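Local coordinates for protein glucose dehydrogenase (Serratia sp. FS14, PDB 7CDY) that belongs to the glucose/sorbosone dehydrogenase family of beta-propeller proteins and carries a bound calcium ion, at residues E217-I220 / N226-W229; A232-N237 / Y260-P265. One frame throughout, in Å; residues are numbered along the deposited sequence.

Interaction 1. Residues E217-I220 / N226-W229; sequences ELNI and NYGW. With CA (calcium ion), chain D.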
loop_
_atom_site.group_PDB
_atom_site.type_symbol
_atom_site.label_atom_id
_atom_site.label_comp_id
_atom_site.label_asym_id
_atom_site.label_seq_id
_atom_site.Cartn_x
_atom_site.Cartn_y
_atom_site.Cartn_z
ATOM N N GLU A 217 2.683 2.987 -12.511
ATOM C CA GLU A 217 1.307 3.011 -12.999
ATOM C C GLU A 217 0.315 3.299 -11.887
ATOM O O GLU A 217 0.474 2.844 -10.750
ATOM C CB GLU A 217 0.833 1.641 -13.500
ATOM C CG GLU A 217 1.589 1.076 -14.644
ATOM C CD GLU A 217 1.017 -0.258 -15.088
ATOM O OE1 GLU A 217 0.175 -0.875 -14.378
ATOM O OE2 GLU A 217 1.403 -0.696 -16.165
ATOM N N LEU A 218 -0.763 3.982 -12.272
ATOM C CA LEU A 218 -1.979 4.121 -11.479
ATOM C C LEU A 218 -3.105 3.397 -12.212
ATOM O O LEU A 218 -3.310 3.631 -13.406
ATOM C CB LEU A 218 -2.319 5.608 -11.350
ATOM C CG LEU A 218 -3.623 6.016 -10.665
ATOM C CD1 LEU A 218 -3.569 5.695 -9.188
ATOM C CD2 LEU A 218 -3.872 7.499 -10.863
ATOM N N ASN A 219 -3.817 2.506 -11.509
ATOM C CA ASN A 219 -4.877 1.674 -12.078
ATOM C C ASN A 219 -6.163 1.805 -11.269
ATOM O O ASN A 219 -6.138 2.104 -10.073
ATOM C CB ASN A 219 -4.470 0.191 -12.062
ATOM C CG ASN A 219 -3.295 -0.107 -12.983
ATOM O OD1 ASN A 219 -3.417 0.019 -14.198
ATOM N ND2 ASN A 219 -2.172 -0.542 -12.423
ATOM N N ILE A 220 -7.295 1.532 -11.918
ATOM C CA ILE A 220 -8.570 1.309 -11.229
ATOM C C ILE A 220 -8.941 -0.155 -11.445
ATOM O O ILE A 220 -9.528 -0.501 -12.480
ATOM C CB ILE A 220 -9.683 2.248 -11.728
ATOM C CG1 ILE A 220 -9.280 3.719 -11.599
ATOM C CG2 ILE A 220 -10.993 1.982 -10.980
ATOM C CD1 ILE A 220 -10.277 4.689 -12.258
ATOM N N ASN A 226 -7.022 -8.314 -16.024
ATOM C CA ASN A 226 -5.562 -8.504 -16.147
ATOM C C ASN A 226 -4.909 -7.139 -16.369
ATOM O O ASN A 226 -5.152 -6.573 -17.383
ATOM C CB ASN A 226 -5.324 -9.437 -17.332
ATOM C CG ASN A 226 -3.902 -9.921 -17.426
ATOM O OD1 ASN A 226 -3.014 -9.329 -16.873
ATOM N ND2 ASN A 226 -3.687 -10.971 -18.179
ATOM N N TYR A 227 -4.004 -6.723 -15.487
ATOM C CA TYR A 227 -3.282 -5.418 -15.536
ATOM C C TYR A 227 -1.960 -5.524 -16.330
ATOM O O TYR A 227 -1.198 -4.608 -16.453
ATOM C CB TYR A 227 -3.370 -4.670 -14.194
ATOM C CG TYR A 227 -4.803 -4.252 -14.017
ATOM C CD1 TYR A 227 -5.752 -5.137 -13.547
ATOM C CD2 TYR A 227 -5.237 -3.055 -14.526
ATOM C CE1 TYR A 227 -7.093 -4.823 -13.561
ATOM C CE2 TYR A 227 -6.572 -2.722 -14.528
ATOM C CZ TYR A 227 -7.504 -3.618 -14.069
ATOM O OH TYR A 227 -8.807 -3.292 -14.155
ATOM N N GLY A 228 -1.751 -6.725 -16.849
ATOM C CA GLY A 228 -0.753 -7.032 -17.895
ATOM C C GLY A 228 0.658 -7.400 -17.503
ATOM O O GLY A 228 1.350 -7.920 -18.348
ATOM N N TRP A 229 1.066 -7.142 -16.276
ATOM C CA TRP A 229 2.487 -7.425 -15.949
ATOM C C TRP A 229 2.734 -8.927 -16.023
ATOM O O TRP A 229 1.954 -9.660 -15.465
ATOM C CB TRP A 229 2.841 -6.903 -14.559
ATOM C CG TRP A 229 4.242 -7.226 -14.118
ATOM C CD1 TRP A 229 4.610 -8.185 -13.222
ATOM C CD2 TRP A 229 5.463 -6.677 -14.634
ATOM N NE1 TRP A 229 5.968 -8.230 -13.093
ATOM C CE2 TRP A 229 6.518 -7.298 -13.929
ATOM C CE3 TRP A 229 5.773 -5.659 -15.537
ATOM C CZ2 TRP A 229 7.857 -6.979 -14.146
ATOM C CZ3 TRP A 229 7.090 -5.331 -15.756
ATOM C CH2 TRP A 229 8.109 -5.986 -15.056
HETATM CA CA CA D . 0.014 -2.688 -16.024
HETATM O O HOH W 1 -2.187 -1.600 -16.152
HETATM O O HOH W 2 2.141 -3.761 -16.359
HETATM O O HOH W 3 0.063 -3.889 -13.927
HETATM O O HOH W 4 0.063 -2.523 -18.384
#
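Glu217 and Tyr227 meet through a calcium ion rather than by direct contact. The carboxylate holds the metal with both oxygens, OE1 at 2.5 Å and OE2 at 2.4 Å, while the backbone O of Tyr227 binds it at 2.3 Å, nearly opposite OE2. The Glu217 side chain is extended beyond CG (chi2 -178°), which carries the carboxylate out to the ion. On the packed side of the site, Asn219 and Tyr227 run alongside each other head to tail, the amide oxygen OD1 3.6 Å from Tyr227 CD2, with amide and ring planes 61° apart. Asn219 ND2 donates an almost straight bond of 3.1 Å to Glu217 OE1, meeting the anti side of the carboxylate, and a further one to Glu207, while Asn219 OD1 accepts from water 1, a calcium ligand lying at the edge of the Tyr227 ring, in its plane. With both ends of the amide engaged, its flip is fixed and it acts as a second shell to the metal. Glu217 and Asn219 lie on strand 216-219 of a four-stranded antiparallel propeller blade, and Tyr227 comes from the loop that follows it. Further along, the Tyr227 hydroxyl bonds to the backbone N of Leu222 and its ring meets that of His190. The other side of the site is looser and wet: waters 2, 3 and 4, each 2.4 Å from the calcium, bring its waters to four and complete a roughly pentagonal bipyramid with waters 1 and 2 at its apices. An Asx turn, Asn226 OD1 accepting from Gly228 N, brackets the metal-binding carbonyl of Tyr227.

Interaction 2. Residues A232-N237 / Y260-P265; sequences ATYGIN and YWRVSP
Tyr234 lays its ring flat over that of Tyr260 in a face-to-face stack, centroids 3.8 Å apart and planes only 4° from parallel. Overlap runs along the whole ring: Tyr234 CZ is 3.7 Å from Tyr260 CE2, and Tyr234 CG lies 3.9 Å from Tyr260 CD1. Tyr260 can present its face this way because CG stands between its backbone N and carbonyl carbon (chi1 57°). Arg262 supplies a second wall. Its chain, extended from CG to NE, brings the guanidinium to one edge of the Tyr234 ring, NH1 3.6 Å from Tyr234 CE1. The two planes are almost perpendicular, so the tyrosine edge is directed at the face of the guanidinium while one face of the Tyr234 ring is taken by Tyr260. The charged end is held by a salt bridge from Arg262 NH2 to Glu249, and the Tyr234 hydroxyl bonds to Gln256, which steadies the outer end of the stacked ring. Where the backbones come nearest, water 5 bridges them, donating to Tyr234 O and Arg262 O over 2.7 Å each. On the loop side, Thr233 OG1 accepts from Gly235 N at 3.0 Å, an ST turn that bends the chain around Tyr234. Tyr234 is buried, Tyr260 partly exposed and Arg262 exposed, so cover falls away toward the guanidinium. Tyr260 and Trp261 end strand 259-261, an edge strand of its four-stranded blade, and Trp261 turns from the stack to pack against strands 294-301 and 304-311 of the next blade, while Tyr234 reaches in from the long loop joining strand 216-219 to strand 259-261.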
loop_
_atom_site.group_PDB
_atom_site.type_symbol
_atom_site.label_atom_id
_atom_site.label_comp_id
_atom_site.label_asym_id
_atom_site.label_seq_id
_atom_site.Cartn_x
_atom_site.Cartn_y
_atom_site.Cartn_z
ATOM N N ALA A 232 2.678 -6.800 -20.598
ATOM C CA ALA A 232 2.541 -5.403 -20.975
ATOM C C ALA A 232 3.219 -4.550 -19.915
ATOM O O ALA A 232 3.050 -4.799 -18.712
ATOM C CB ALA A 232 1.068 -5.021 -21.078
ATOM N N THR A 233 4.012 -3.571 -20.357
ATOM C CA THR A 233 4.674 -2.665 -19.424
ATOM C C THR A 233 5.121 -1.412 -20.160
ATOM O O THR A 233 5.392 -1.450 -21.366
ATOM C CB THR A 233 5.870 -3.339 -18.738
ATOM O OG1 THR A 233 6.444 -2.426 -17.795
ATOM C CG2 THR A 233 6.931 -3.741 -19.740
ATOM N N TYR A 234 5.159 -0.297 -19.431
ATOM C CA TYR A 234 5.767 0.940 -19.907
ATOM C C TYR A 234 7.227 1.076 -19.496
ATOM O O TYR A 234 7.853 2.093 -19.822
ATOM C CB TYR A 234 4.946 2.160 -19.440
ATOM C CG TYR A 234 3.714 2.372 -20.277
ATOM C CD1 TYR A 234 3.808 2.926 -21.550
ATOM C CD2 TYR A 234 2.472 1.959 -19.830
ATOM C CE1 TYR A 234 2.687 3.101 -22.337
ATOM C CE2 TYR A 234 1.338 2.121 -20.619
ATOM C CZ TYR A 234 1.466 2.684 -21.879
ATOM O OH TYR A 234 0.367 2.857 -22.693
ATOM N N GLY A 235 7.803 0.078 -18.827
ATOM C CA GLY A 235 9.190 0.104 -18.431
ATOM C C GLY A 235 10.029 -0.896 -19.214
ATOM O O GLY A 235 9.548 -1.642 -20.068
ATOM N N ILE A 236 11.324 -0.884 -18.900
ATOM C CA ILE A 236 12.295 -1.834 -19.431
ATOM C C ILE A 236 13.014 -2.474 -18.248
ATOM O O ILE A 236 12.775 -2.119 -17.100
ATOM C CB ILE A 236 13.285 -1.185 -20.428
ATOM C CG1 ILE A 236 14.113 -0.086 -19.747
ATOM C CG2 ILE A 236 12.524 -0.644 -21.620
ATOM C CD1 ILE A 236 15.114 0.627 -20.662
ATOM N N ASN A 237 13.876 -3.452 -18.526
ATOM C CA ASN A 237 14.627 -4.046 -17.433
ATOM C C ASN A 237 15.755 -3.110 -16.990
ATOM O O ASN A 237 16.161 -2.189 -17.713
ATOM C CB ASN A 237 15.171 -5.426 -17.820
ATOM C CG ASN A 237 15.169 -6.392 -16.655
ATOM O OD1 ASN A 237 14.995 -5.984 -15.507
ATOM N ND2 ASN A 237 15.363 -7.678 -16.940
ATOM N N TYR A 260 0.288 6.759 -16.225
ATOM C CA TYR A 260 1.573 6.082 -16.115
ATOM C C TYR A 260 2.706 7.091 -16.189
ATOM O O TYR A 260 2.536 8.213 -16.671
ATOM C CB TYR A 260 1.748 4.982 -17.178
ATOM C CG TYR A 260 1.598 5.461 -18.606
ATOM C CD1 TYR A 260 2.684 5.962 -19.321
ATOM C CD2 TYR A 260 0.362 5.428 -19.233
ATOM C CE1 TYR A 260 2.536 6.401 -20.617
ATOM C CE2 TYR A 260 0.208 5.862 -20.533
ATOM C CZ TYR A 260 1.292 6.353 -21.215
ATOM O OH TYR A 260 1.137 6.793 -22.510
ATOM N N TRP A 261 3.874 6.665 -15.719
ATOM C CA TRP A 261 5.076 7.492 -15.694
ATOM C C TRP A 261 6.184 6.731 -16.403
ATOM O O TRP A 261 6.719 5.754 -15.866
ATOM C CB TRP A 261 5.500 7.765 -14.255
ATOM C CG TRP A 261 4.660 8.728 -13.477
ATOM C CD1 TRP A 261 4.957 10.036 -13.203
ATOM C CD2 TRP A 261 3.413 8.453 -12.822
ATOM N NE1 TRP A 261 3.968 10.590 -12.435
ATOM C CE2 TRP A 261 3.010 9.643 -12.183
ATOM C CE3 TRP A 261 2.600 7.319 -12.704
ATOM C CZ2 TRP A 261 1.828 9.729 -11.448
ATOM C CZ3 TRP A 261 1.419 7.415 -11.978
ATOM C CH2 TRP A 261 1.050 8.609 -11.358
ATOM N N ARG A 262 6.564 7.197 -17.593
ATOM C CA ARG A 262 7.652 6.538 -18.306
ATOM C C ARG A 262 8.970 6.622 -17.545
ATOM O O ARG A 262 9.779 5.690 -17.601
ATOM C CB ARG A 262 7.779 7.105 -19.718
ATOM C CG ARG A 262 6.636 6.662 -20.608
ATOM C CD ARG A 262 6.777 7.256 -22.011
ATOM N NE ARG A 262 5.722 6.809 -22.915
ATOM C CZ ARG A 262 5.729 5.629 -23.528
ATOM N NH1 ARG A 262 4.735 5.311 -24.343
ATOM N NH2 ARG A 262 6.725 4.774 -23.327
ATOM N N VAL A 263 9.196 7.700 -16.800
ATOM C CA VAL A 263 10.313 7.783 -15.868
ATOM C C VAL A 263 9.741 7.601 -14.466
ATOM O O VAL A 263 8.869 8.368 -14.042
ATOM C CB VAL A 263 11.070 9.115 -16.011
ATOM C CG1 VAL A 263 12.269 9.155 -15.060
ATOM C CG2 VAL A 263 11.524 9.322 -17.471
ATOM N N SER A 264 10.187 6.561 -13.771
ATOM C CA SER A 264 9.556 6.175 -12.495
ATOM C C SER A 264 9.869 7.134 -11.358
ATOM O O SER A 264 11.040 7.294 -11.001
ATOM C CB SER A 264 10.014 4.796 -12.070
ATOM O OG SER A 264 9.593 3.805 -12.981
ATOM N N PRO A 265 8.867 7.745 -10.726
ATOM C CA PRO A 265 9.138 8.462 -9.470
ATOM C C PRO A 265 9.364 7.536 -8.288
ATOM O O PRO A 265 9.931 7.985 -7.279
ATOM C CB PRO A 265 7.876 9.315 -9.263
ATOM C CG PRO A 265 7.139 9.289 -10.592
ATOM C CD PRO A 265 7.476 7.945 -11.173
HETATM O O HOH W 5 9.846 3.918 -19.666
#

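Interactions 1 and 2 lie 12 Å apart, centre to centre, on the same side of the propeller. Strands 216-219 and 259-261 are neighbours in one blade, and residues 226-229 and 232-237 are successive parts of the single long loop joining them. That loop therefore first binds the calcium and then leans on the end of the following strand. Contact between the two is slight: Trp261 CZ3 packs 4.1 Å from Leu218 N, across the paired strands. The metal belongs to interaction 1, but the side chain of Tyr234 in interaction 2 comes within about 6 Å of it, placing the tyrosine stack beside the calcium site without contributing a ligand.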